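PDB 4ZWV: putative aminotransferase from Actinomadura melliaura, which probably works as a pyridoxal 5'-phosphate-dependent sugar aminotransferase in making the aminopentose of the indolocarbazole AT2433. Local coordinates for residues A[97-108]-A[333-343]; A[111-119]-A[136-147]. One frame throughout, in Å; residues are numbered along the deposited sequence. Where two conformers were deposited one is given.

Interaction 1. Residues A[97-108]-A[333-343]; sequences RITWVDVDPATL and LRTSLPGLDSV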
loop_
_atom_site.group_PDB
_atom_site.type_symbol
_atom_site.label_atom_id
_atom_site.label_comp_id
_atom_site.label_asym_id
_atom_site.label_seq_id
_atom_site.Cartn_x
_atom_site.Cartn_y
_atom_site.Cartn_z
ATOM N N ARG A 97 -0.020 -20.077 -6.162
ATOM C CA ARG A 97 -1.210 -20.636 -6.775
ATOM C C ARG A 97 -2.299 -20.886 -5.726
ATOM O O ARG A 97 -2.028 -21.477 -4.682
ATOM C CB ARG A 97 -0.822 -21.930 -7.489
ATOM C CG ARG A 97 -1.937 -22.868 -7.832
ATOM C CD ARG A 97 -1.389 -24.020 -8.672
ATOM N NE ARG A 97 -0.411 -24.841 -7.960
ATOM C CZ ARG A 97 -0.717 -25.963 -7.316
ATOM N NH1 ARG A 97 -1.972 -26.384 -7.290
ATOM N NH2 ARG A 97 0.226 -26.669 -6.701
ATOM N N ILE A 98 -3.522 -20.422 -5.992
ATOM C CA ILE A 98 -4.632 -20.639 -5.069
ATOM C C ILE A 98 -5.239 -22.020 -5.310
ATOM O O ILE A 98 -5.529 -22.380 -6.454
ATOM C CB ILE A 98 -5.736 -19.584 -5.232
ATOM C CG1 ILE A 98 -5.194 -18.171 -4.996
ATOM C CG2 ILE A 98 -6.884 -19.856 -4.271
ATOM C CD1 ILE A 98 -6.155 -17.076 -5.441
ATOM N N THR A 99 -5.423 -22.794 -4.244
ATOM C CA THR A 99 -6.234 -23.999 -4.318
ATOM C C THR A 99 -7.473 -23.734 -3.478
ATOM O O THR A 99 -7.381 -23.527 -2.261
ATOM C CB THR A 99 -5.493 -25.236 -3.813
ATOM O OG1 THR A 99 -4.399 -25.525 -4.693
ATOM C CG2 THR A 99 -6.432 -26.434 -3.769
ATOM N N TRP A 100 -8.629 -23.702 -4.138
ATOM C CA TRP A 100 -9.861 -23.346 -3.447
ATOM C C TRP A 100 -10.314 -24.430 -2.484
ATOM O O TRP A 100 -10.287 -25.614 -2.812
ATOM C CB TRP A 100 -11.005 -23.077 -4.431
ATOM C CG TRP A 100 -10.793 -21.942 -5.373
ATOM C CD1 TRP A 100 -10.818 -22.002 -6.737
ATOM C CD2 TRP A 100 -10.561 -20.563 -5.035
ATOM N NE1 TRP A 100 -10.591 -20.757 -7.271
ATOM C CE2 TRP A 100 -10.444 -19.852 -6.252
ATOM C CE3 TRP A 100 -10.436 -19.864 -3.827
ATOM C CZ2 TRP A 100 -10.207 -18.473 -6.294
ATOM C CZ3 TRP A 100 -10.202 -18.493 -3.869
ATOM C CH2 TRP A 100 -10.090 -17.818 -5.091
ATOM N N VAL A 101 -10.746 -23.991 -1.308
ATOM C CA VAL A 101 -11.366 -24.855 -0.313
ATOM C C VAL A 101 -12.843 -24.491 -0.218
ATOM O O VAL A 101 -13.214 -23.309 -0.294
ATOM C CB VAL A 101 -10.686 -24.708 1.064
ATOM C CG1 VAL A 101 -11.268 -25.698 2.087
ATOM C CG2 VAL A 101 -9.181 -24.928 0.923
ATOM N N ASP A 102 -13.675 -25.514 -0.062
ATOM C CA ASP A 102 -15.116 -25.337 -0.017
ATOM C C ASP A 102 -15.540 -24.637 1.262
ATOM O O ASP A 102 -14.741 -24.422 2.182
ATOM C CB ASP A 102 -15.805 -26.697 -0.131
ATOM C CG ASP A 102 -17.180 -26.628 -0.785
ATOM O OD1 ASP A 102 -17.745 -25.520 -0.927
ATOM O OD2 ASP A 102 -17.674 -27.708 -1.166
ATOM N N VAL A 103 -16.818 -24.284 1.297
ATOM C CA VAL A 103 -17.441 -23.589 2.406
ATOM C C VAL A 103 -18.417 -24.513 3.137
ATOM O O VAL A 103 -19.157 -25.268 2.502
ATOM C CB VAL A 103 -18.181 -22.338 1.891
ATOM C CG1 VAL A 103 -18.985 -21.684 2.982
ATOM C CG2 VAL A 103 -17.185 -21.343 1.284
ATOM N N ASP A 104 -18.411 -24.459 4.468
ATOM C CA ASP A 104 -19.399 -25.165 5.276
ATOM C C ASP A 104 -20.729 -24.411 5.193
ATOM O O ASP A 104 -20.813 -23.271 5.638
ATOM C CB ASP A 104 -18.917 -25.263 6.730
ATOM C CG ASP A 104 -19.894 -26.009 7.634
ATOM O OD1 ASP A 104 -20.961 -26.443 7.159
ATOM O OD2 ASP A 104 -19.589 -26.151 8.836
ATOM N N PRO A 105 -21.769 -25.042 4.619
ATOM C CA PRO A 105 -23.059 -24.353 4.477
ATOM C C PRO A 105 -23.656 -23.898 5.806
ATOM O O PRO A 105 -24.440 -22.945 5.821
ATOM C CB PRO A 105 -23.960 -25.415 3.832
ATOM C CG PRO A 105 -23.025 -26.360 3.166
ATOM C CD PRO A 105 -21.789 -26.385 4.018
ATOM N N ALA A 106 -23.292 -24.564 6.898
ATOM C CA ALA A 106 -23.862 -24.243 8.205
ATOM C C ALA A 106 -23.247 -23.008 8.860
ATOM O O ALA A 106 -23.847 -22.423 9.762
ATOM C CB ALA A 106 -23.726 -25.444 9.142
ATOM N N THR A 107 -22.061 -22.606 8.407
ATOM C CA THR A 107 -21.346 -21.488 9.025
ATOM C C THR A 107 -20.932 -20.383 8.055
ATOM O O THR A 107 -20.631 -19.269 8.479
ATOM C CB THR A 107 -20.055 -21.968 9.723
ATOM O OG1 THR A 107 -19.166 -22.531 8.751
ATOM C CG2 THR A 107 -20.365 -23.009 10.791
ATOM N N LEU A 108 -20.900 -20.717 6.764
ATOM C CA LEU A 108 -20.339 -19.867 5.710
ATOM C C LEU A 108 -18.863 -19.545 5.947
ATOM O O LEU A 108 -18.361 -18.523 5.476
ATOM C CB LEU A 108 -21.145 -18.574 5.542
ATOM C CG LEU A 108 -22.634 -18.790 5.230
ATOM C CD1 LEU A 108 -23.312 -17.454 4.864
ATOM C CD2 LEU A 108 -22.859 -19.832 4.136
ATOM N N LEU A 333 -8.229 -21.700 -12.334
ATOM C CA LEU A 333 -8.166 -22.323 -11.012
ATOM C C LEU A 333 -9.504 -22.904 -10.547
ATOM O O LEU A 333 -9.631 -23.340 -9.395
ATOM C CB LEU A 333 -7.670 -21.303 -9.975
ATOM C CG LEU A 333 -6.303 -20.676 -10.236
ATOM C CD1 LEU A 333 -5.984 -19.625 -9.171
ATOM C CD2 LEU A 333 -5.235 -21.760 -10.265
ATOM N N ARG A 334 -10.493 -22.922 -11.432
ATOM C CA ARG A 334 -11.829 -23.344 -11.028
ATOM C C ARG A 334 -11.847 -24.790 -10.569
ATOM O O ARG A 334 -11.178 -25.649 -11.141
ATOM C CB ARG A 334 -12.833 -23.150 -12.162
ATOM C CG ARG A 334 -13.083 -21.699 -12.495
ATOM C CD ARG A 334 -14.561 -21.421 -12.609
ATOM N NE ARG A 334 -15.174 -21.398 -11.286
ATOM C CZ ARG A 334 -16.427 -21.031 -11.050
ATOM N NH1 ARG A 334 -17.207 -20.648 -12.051
ATOM N NH2 ARG A 334 -16.895 -21.035 -9.812
ATOM N N THR A 335 -12.614 -25.039 -9.516
ATOM C CA THR A 335 -12.793 -26.383 -9.003
ATOM C C THR A 335 -14.234 -26.539 -8.537
ATOM O O THR A 335 -14.963 -25.555 -8.412
ATOM C CB THR A 335 -11.818 -26.676 -7.850
ATOM O OG1 THR A 335 -11.804 -28.075 -7.561
ATOM C CG2 THR A 335 -12.224 -25.923 -6.617
ATOM N N SER A 336 -14.652 -27.771 -8.290
ATOM C CA SER A 336 -16.025 -28.002 -7.854
ATOM C C SER A 336 -16.160 -27.760 -6.356
ATOM O O SER A 336 -15.484 -28.398 -5.564
ATOM C CB SER A 336 -16.469 -29.414 -8.203
ATOM O OG SER A 336 -17.764 -29.667 -7.676
ATOM N N LEU A 337 -17.040 -26.838 -5.983
ATOM C CA LEU A 337 -17.266 -26.513 -4.580
ATOM C C LEU A 337 -18.753 -26.648 -4.269
ATOM O O LEU A 337 -19.469 -25.655 -4.192
ATOM C CB LEU A 337 -16.779 -25.095 -4.264
ATOM C CG LEU A 337 -15.310 -24.815 -4.580
ATOM C CD1 LEU A 337 -14.990 -23.331 -4.396
ATOM C CD2 LEU A 337 -14.400 -25.661 -3.706
ATOM N N PRO A 338 -19.221 -27.889 -4.093
ATOM C CA PRO A 338 -20.656 -28.148 -3.956
ATOM C C PRO A 338 -21.248 -27.538 -2.681
ATOM O O PRO A 338 -22.429 -27.179 -2.686
ATOM C CB PRO A 338 -20.739 -29.678 -3.927
ATOM C CG PRO A 338 -19.396 -30.127 -3.487
ATOM C CD PRO A 338 -18.422 -29.122 -4.047
ATOM N N GLY A 339 -20.453 -27.417 -1.622
ATOM C CA GLY A 339 -20.933 -26.790 -0.397
ATOM C C GLY A 339 -21.298 -25.336 -0.648
ATOM O O GLY A 339 -22.401 -24.887 -0.341
ATOM N N LEU A 340 -20.363 -24.597 -1.230
ATOM C CA LEU A 340 -20.625 -23.204 -1.570
ATOM C C LEU A 340 -21.770 -23.091 -2.578
ATOM O O LEU A 340 -22.630 -22.221 -2.446
ATOM C CB LEU A 340 -19.357 -22.541 -2.113
ATOM C CG LEU A 340 -19.469 -21.070 -2.517
ATOM C CD1 LEU A 340 -20.112 -20.260 -1.387
ATOM C CD2 LEU A 340 -18.091 -20.515 -2.870
ATOM N N ASP A 341 -21.781 -23.966 -3.583
ATOM C CA ASP A 341 -22.860 -23.971 -4.574
ATOM C C ASP A 341 -24.232 -24.089 -3.901
ATOM O O ASP A 341 -25.205 -23.490 -4.357
ATOM C CB ASP A 341 -22.697 -25.118 -5.582
ATOM C CG ASP A 341 -21.502 -24.945 -6.504
ATOM O OD1 ASP A 341 -20.985 -23.815 -6.640
ATOM O OD2 ASP A 341 -21.094 -25.959 -7.112
ATOM N N SER A 342 -24.309 -24.858 -2.816
ATOM C CA SER A 342 -25.608 -25.134 -2.191
ATOM C C SER A 342 -26.157 -23.942 -1.407
ATOM O O SER A 342 -27.336 -23.942 -1.039
ATOM C CB SER A 342 -25.521 -26.356 -1.266
ATOM O OG SER A 342 -24.870 -26.039 -0.047
ATOM N N VAL A 343 -25.323 -22.934 -1.156
ATOM C CA VAL A 343 -25.781 -21.761 -0.415
ATOM C C VAL A 343 -25.595 -20.422 -1.140
ATOM O O VAL A 343 -26.160 -19.403 -0.730
ATOM C CB VAL A 343 -25.072 -21.655 0.958
ATOM C CG1 VAL A 343 -25.502 -22.794 1.870
ATOM C CG2 VAL A 343 -23.554 -21.626 0.791
HETATM O O HOH W 1 -8.167 -24.013 -7.146
#

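Interaction 2. Residues A[111-119]-A[136-147]; sequences DLDDLERKI and VDLDRLAGILDR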
loop_
_atom_site.group_PDB
_atom_site.type_symbol
_atom_site.label_atom_id
_atom_site.label_comp_id
_atom_site.label_asym_id
_atom_site.label_seq_id
_atom_site.Cartn_x
_atom_site.Cartn_y
_atom_site.Cartn_z
ATOM N N ASP A 111 -14.735 -24.978 4.981
ATOM C CA ASP A 111 -15.028 -26.373 5.277
ATOM C C ASP A 111 -13.716 -27.056 5.660
ATOM O O ASP A 111 -12.866 -27.299 4.806
ATOM C CB ASP A 111 -15.691 -27.027 4.051
ATOM C CG ASP A 111 -15.994 -28.514 4.229
ATOM O OD1 ASP A 111 -15.373 -29.196 5.067
ATOM O OD2 ASP A 111 -16.867 -29.014 3.491
ATOM N N LEU A 112 -13.548 -27.370 6.939
ATOM C CA LEU A 112 -12.267 -27.913 7.391
ATOM C C LEU A 112 -12.068 -29.378 7.000
ATOM O O LEU A 112 -10.936 -29.854 6.992
ATOM C CB LEU A 112 -12.117 -27.740 8.908
ATOM C CG LEU A 112 -12.073 -26.273 9.360
ATOM C CD1 LEU A 112 -11.922 -26.172 10.877
ATOM C CD2 LEU A 112 -10.961 -25.507 8.674
ATOM N N ASP A 113 -13.148 -30.097 6.690
ATOM C CA ASP A 113 -13.016 -31.448 6.140
ATOM C C ASP A 113 -12.380 -31.366 4.757
ATOM O O ASP A 113 -11.493 -32.152 4.410
ATOM C CB ASP A 113 -14.375 -32.141 6.035
ATOM C CG ASP A 113 -14.986 -32.441 7.386
ATOM O OD1 ASP A 113 -14.265 -32.950 8.266
ATOM O OD2 ASP A 113 -16.186 -32.156 7.568
ATOM N N ASP A 114 -12.848 -30.403 3.970
ATOM C CA ASP A 114 -12.322 -30.201 2.626
ATOM C C ASP A 114 -10.882 -29.705 2.706
ATOM O O ASP A 114 -10.037 -30.121 1.922
ATOM C CB ASP A 114 -13.199 -29.216 1.846
ATOM C CG ASP A 114 -12.916 -29.233 0.354
ATOM O OD1 ASP A 114 -12.854 -30.343 -0.231
ATOM O OD2 ASP A 114 -12.763 -28.144 -0.238
ATOM N N LEU A 115 -10.606 -28.836 3.673
ATOM C CA LEU A 115 -9.242 -28.376 3.895
ATOM C C LEU A 115 -8.292 -29.547 4.104
ATOM O O LEU A 115 -7.259 -29.649 3.437
ATOM C CB LEU A 115 -9.170 -27.440 5.097
ATOM C CG LEU A 115 -7.726 -27.087 5.475
ATOM C CD1 LEU A 115 -7.049 -26.266 4.383
ATOM C CD2 LEU A 115 -7.700 -26.353 6.798
ATOM N N GLU A 116 -8.651 -30.447 5.011
ATOM C CA GLU A 116 -7.745 -31.543 5.326
ATOM C C GLU A 116 -7.502 -32.432 4.099
ATOM O O GLU A 116 -6.373 -32.886 3.869
ATOM C CB GLU A 116 -8.264 -32.373 6.499
ATOM C CG GLU A 116 -7.275 -33.479 6.862
ATOM C CD GLU A 116 -7.401 -33.985 8.284
ATOM O OE1 GLU A 116 -8.456 -33.774 8.918
ATOM O OE2 GLU A 116 -6.428 -34.616 8.759
ATOM N N ARG A 117 -8.536 -32.639 3.285
ATOM C CA ARG A 117 -8.381 -33.439 2.071
ATOM C C ARG A 117 -7.463 -32.777 1.041
ATOM O O ARG A 117 -6.875 -33.461 0.196
ATOM C CB ARG A 117 -9.742 -33.708 1.426
ATOM C CG ARG A 117 -10.626 -34.665 2.208
ATOM C CD ARG A 117 -11.844 -35.072 1.388
ATOM N NE ARG A 117 -12.645 -33.930 0.969
ATOM C CZ ARG A 117 -13.756 -33.525 1.582
ATOM N NH1 ARG A 117 -14.218 -34.173 2.650
ATOM N NH2 ARG A 117 -14.413 -32.477 1.112
ATOM N N LYS A 118 -7.334 -31.453 1.101
ATOM C CA LYS A 118 -6.613 -30.741 0.047
ATOM C C LYS A 118 -5.185 -30.341 0.407
ATOM O O LYS A 118 -4.437 -29.870 -0.444
ATOM C CB LYS A 118 -7.419 -29.518 -0.380
ATOM C CG LYS A 118 -8.615 -29.918 -1.239
ATOM C CD LYS A 118 -9.537 -28.753 -1.516
ATOM C CE LYS A 118 -10.557 -29.140 -2.579
ATOM N NZ LYS A 118 -11.643 -28.126 -2.702
ATOM N N ILE A 119 -4.799 -30.523 1.664
ATOM C CA ILE A 119 -3.397 -30.317 2.025
ATOM C C ILE A 119 -2.556 -31.346 1.269
ATOM O O ILE A 119 -2.904 -32.531 1.207
ATOM C CB ILE A 119 -3.186 -30.434 3.538
ATOM C CG1 ILE A 119 -3.871 -29.271 4.240
ATOM C CG2 ILE A 119 -1.696 -30.475 3.887
ATOM C CD1 ILE A 119 -3.890 -29.397 5.751
ATOM N N VAL A 136 -13.435 -19.104 12.892
ATOM C CA VAL A 136 -13.102 -20.470 12.519
ATOM C C VAL A 136 -12.766 -21.309 13.754
ATOM O O VAL A 136 -12.298 -20.779 14.765
ATOM C CB VAL A 136 -11.890 -20.445 11.532
ATOM C CG1 VAL A 136 -11.428 -21.829 11.141
ATOM C CG2 VAL A 136 -12.249 -19.629 10.277
ATOM N N ASP A 137 -13.021 -22.615 13.671
ATOM C CA ASP A 137 -12.647 -23.558 14.718
ATOM C C ASP A 137 -11.123 -23.761 14.743
ATOM O O ASP A 137 -10.601 -24.714 14.151
ATOM C CB ASP A 137 -13.380 -24.882 14.474
ATOM C CG ASP A 137 -13.227 -25.875 15.612
ATOM O OD1 ASP A 137 -12.372 -25.695 16.515
ATOM O OD2 ASP A 137 -13.977 -26.880 15.584
ATOM N N LEU A 138 -10.421 -22.873 15.440
ATOM C CA LEU A 138 -8.962 -22.836 15.379
ATOM C C LEU A 138 -8.296 -24.054 16.014
ATOM O O LEU A 138 -7.232 -24.472 15.554
ATOM C CB LEU A 138 -8.442 -21.553 16.036
ATOM C CG LEU A 138 -8.801 -20.282 15.258
ATOM C CD1 LEU A 138 -8.396 -19.067 16.083
ATOM C CD2 LEU A 138 -8.119 -20.233 13.893
ATOM N N ASP A 139 -8.911 -24.647 17.043
ATOM C CA ASP A 139 -8.327 -25.840 17.658
ATOM C C ASP A 139 -8.390 -27.020 16.693
ATOM O O ASP A 139 -7.465 -27.829 16.618
ATOM C CB ASP A 139 -9.043 -26.222 18.960
ATOM C CG ASP A 139 -8.770 -25.264 20.119
ATOM O OD1 ASP A 139 -7.924 -24.352 20.008
ATOM O OD2 ASP A 139 -9.416 -25.453 21.178
ATOM N N ARG A 140 -9.498 -27.137 15.973
ATOM C CA ARG A 140 -9.624 -28.208 14.992
ATOM C C ARG A 140 -8.599 -28.035 13.879
ATOM O O ARG A 140 -7.946 -28.997 13.448
ATOM C CB ARG A 140 -11.034 -28.245 14.412
ATOM C CG ARG A 140 -11.215 -29.352 13.418
ATOM C CD ARG A 140 -12.648 -29.470 12.960
ATOM N NE ARG A 140 -12.751 -30.469 11.903
ATOM C CZ ARG A 140 -13.773 -30.560 11.066
ATOM N NH1 ARG A 140 -14.787 -29.713 11.171
ATOM N NH2 ARG A 140 -13.779 -31.495 10.126
ATOM N N LEU A 141 -8.454 -26.796 13.433
ATOM C CA LEU A 141 -7.462 -26.445 12.439
ATOM C C LEU A 141 -6.056 -26.853 12.899
ATOM O O LEU A 141 -5.313 -27.478 12.140
ATOM C CB LEU A 141 -7.548 -24.947 12.162
ATOM C CG LEU A 141 -6.503 -24.364 11.233
ATOM C CD1 LEU A 141 -6.602 -24.995 9.851
ATOM C CD2 LEU A 141 -6.670 -22.856 11.161
ATOM N N ALA A 142 -5.712 -26.552 14.153
ATOM C CA ALA A 142 -4.399 -26.930 14.686
ATOM C C ALA A 142 -4.190 -28.451 14.662
ATOM O O ALA A 142 -3.092 -28.921 14.371
ATOM C CB ALA A 142 -4.221 -26.391 16.105
ATOM N N GLY A 143 -5.237 -29.222 14.957
ATOM C CA GLY A 143 -5.147 -30.674 14.892
ATOM C C GLY A 143 -4.905 -31.190 13.479
ATOM O O GLY A 143 -4.140 -32.137 13.260
ATOM N N ILE A 144 -5.566 -30.563 12.515
ATOM C CA ILE A 144 -5.364 -30.891 11.111
ATOM C C ILE A 144 -3.902 -30.685 10.727
ATOM O O ILE A 144 -3.305 -31.534 10.053
ATOM C CB ILE A 144 -6.283 -30.042 10.219
ATOM C CG1 ILE A 144 -7.724 -30.527 10.387
ATOM C CG2 ILE A 144 -5.844 -30.126 8.753
ATOM C CD1 ILE A 144 -8.775 -29.573 9.824
ATOM N N LEU A 145 -3.330 -29.582 11.188
ATOM C CA LEU A 145 -1.933 -29.269 10.905
ATOM C C LEU A 145 -0.979 -30.201 11.645
ATOM O O LEU A 145 0.095 -30.518 11.123
ATOM C CB LEU A 145 -1.645 -27.821 11.251
ATOM C CG LEU A 145 -2.275 -26.884 10.225
ATOM C CD1 LEU A 145 -2.013 -25.495 10.675
ATOM C CD2 LEU A 145 -1.691 -27.129 8.834
ATOM N N ASP A 146 -1.352 -30.631 12.852
ATOM C CA ASP A 146 -0.562 -31.638 13.554
ATOM C C ASP A 146 -0.412 -32.891 12.695
ATOM O O ASP A 146 0.684 -33.446 12.560
ATOM C CB ASP A 146 -1.201 -32.035 14.894
ATOM C CG ASP A 146 -1.159 -30.925 15.932
ATOM O OD1 ASP A 146 -0.379 -29.964 15.786
ATOM O OD2 ASP A 146 -1.904 -31.041 16.936
ATOM N N ARG A 147 -1.528 -33.350 12.133
ATOM C CA ARG A 147 -1.522 -34.550 11.306
ATOM C C ARG A 147 -0.777 -34.318 9.995
ATOM O O ARG A 147 -0.100 -35.224 9.508
ATOM C CB ARG A 147 -2.955 -35.028 11.042
ATOM C CG ARG A 147 -3.656 -35.534 12.303
ATOM C CD ARG A 147 -5.033 -36.143 12.027
ATOM N NE ARG A 147 -6.024 -35.150 11.607
ATOM C CZ ARG A 147 -6.697 -34.355 12.441
ATOM N NH1 ARG A 147 -6.474 -34.405 13.752
ATOM N NH2 ARG A 147 -7.584 -33.497 11.963
HETATM O O HOH W 2 -10.667 -32.284 8.929
HETATM O O HOH W 3 -17.045 -30.164 9.351
HETATM O O HOH W 4 -3.974 -33.366 7.989
#

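Interaction 1. Residues A[97-108]-A[333-343]
Asp102 OD1 is gripped by two backbone amides, Leu340 N across the contact and Val103 N from its own chain segment. The bond from Leu340 N to Asp102 OD1 measures 2.8 Å and arrives on the syn side of the carboxylate, whereas Val103 N meets the same oxygen on the anti side at 2.7 Å. The other oxygen, Asp102 OD2, takes Gly339 N at 2.8 Å, again from the syn side. With CG anti to the backbone N (chi1 -151°), the carboxylate faces the first turn of helix 338-344, where its negative charge is probably welcome beside the helix's N-terminal amides. A leucine in place of Asp102 would probably leave the amides of Gly339 and Leu340 without their acceptor and free the helix start to shift. Gly339 CA sits 3.7 Å from Val103 O, so the two backbones run close at this point. On one flank Leu337 CD2 rests against the backbone of Asp102; on the other, Pro105 CB meets Val343 CG1 at 3.6 Å. Trp100 is met at its edge, near the ring plane, by Thr335 CG2 and by Leu333 O, while Leu333 CD1 reaches Ile98 CB at 3.9 Å. A water fills in the polar needs here, donating to Ile98 O and Leu333 O and accepting from Trp100 N. In the wider fold, strand 97-100 is an outermost strand of the seven-stranded sheet of a fold type I aminotransferase, hydrogen-bonded to strand 76-79. Ile98 and Trp100 also lean on helix 85-93, and Leu337 touches Lys118 of helix 112-118. At the far end Leu108 and Val343 pack on strand 296-300, in the separate antiparallel sheet of the C-terminal part, so the contact spans from one sheet to the other.

Interaction 2. Residues A[111-119]-A[136-147]
Leu112 lies alongside Arg140, the two side chains pointing opposite ways, with Leu112 CB over the centre of one guanidinium face, 3.9 Å above its plane. Leu112 CD1 continues along the aliphatic part of Arg140, whose chain is extended from CG to NE and so carries the charged end across to helix 112-118. Beside it Ile144 CD1 reaches Leu112 CB at 3.9 Å, while Ile144 CG2 meets Ile119 CD1 at 3.7 Å. Deeper in, Leu115 CD2 and Leu141 CD1 meet at 3.5 Å with their side chains crossed at about a right angle. Two ion pairs border this apolar seam. Arg147 holds Glu116 side-on: NE gives a nearly straight bond (171°) of 2.9 Å to Glu116 OE2, and NH2 reaches OE1 at 3.2 Å. The bend of Arg147 at chi3 (-69°) turns the guanidinium back, placing one face against Gly143 O. Asp113 OD1 pairs with Arg140 NH2 as well, although the modelled separation is too short to be trusted. Waters form the next shell. One donates to both Leu112 O and Glu116 OE1, another bridges Asp113 OD2 and Arg140 NH1, and a third links Glu116 OE2 to Ile144 O. Further out, Asp111 caps helix 112-118 through Asp114 N, and Asp137, also bound to Tyr170 OH, caps helix 138-152 through Arg140 N. The helix segments run nearly parallel, 16° apart with axes 10.5 Å from each other, as successive helices of a beta-alpha-beta layer; Leu115 and Leu141 face strand 123-129. Chemically, the contact divides into an apolar floor against the sheet and a charged, hydrated outer border, where the paired carboxylates and guanidinium groups probably offset each other's charge and Glu116 is held by both arginine and water.

Overall arrangement
From the N terminus, the chain first lays down 97-108, which runs on almost directly into 111-119. Strand 123-129 then leads to 136-147, and interaction 2 closes a short loop around that strand. Only some 190 residues later does 333-343 return to complete interaction 1. The contacts therefore nest and do not cross: interaction 2 falls wholly within the long span of interaction 1, which also takes in the cofactor-binding His164 and Ser185. They join at Asp102, whose N and O probably hydrogen-bond to Asp114 OD2 and Asp111 N. Interaction 2 ties together neighbouring helices packed on the large sheet; interaction 1 fastens that sheet's edge strand to the C-terminal part.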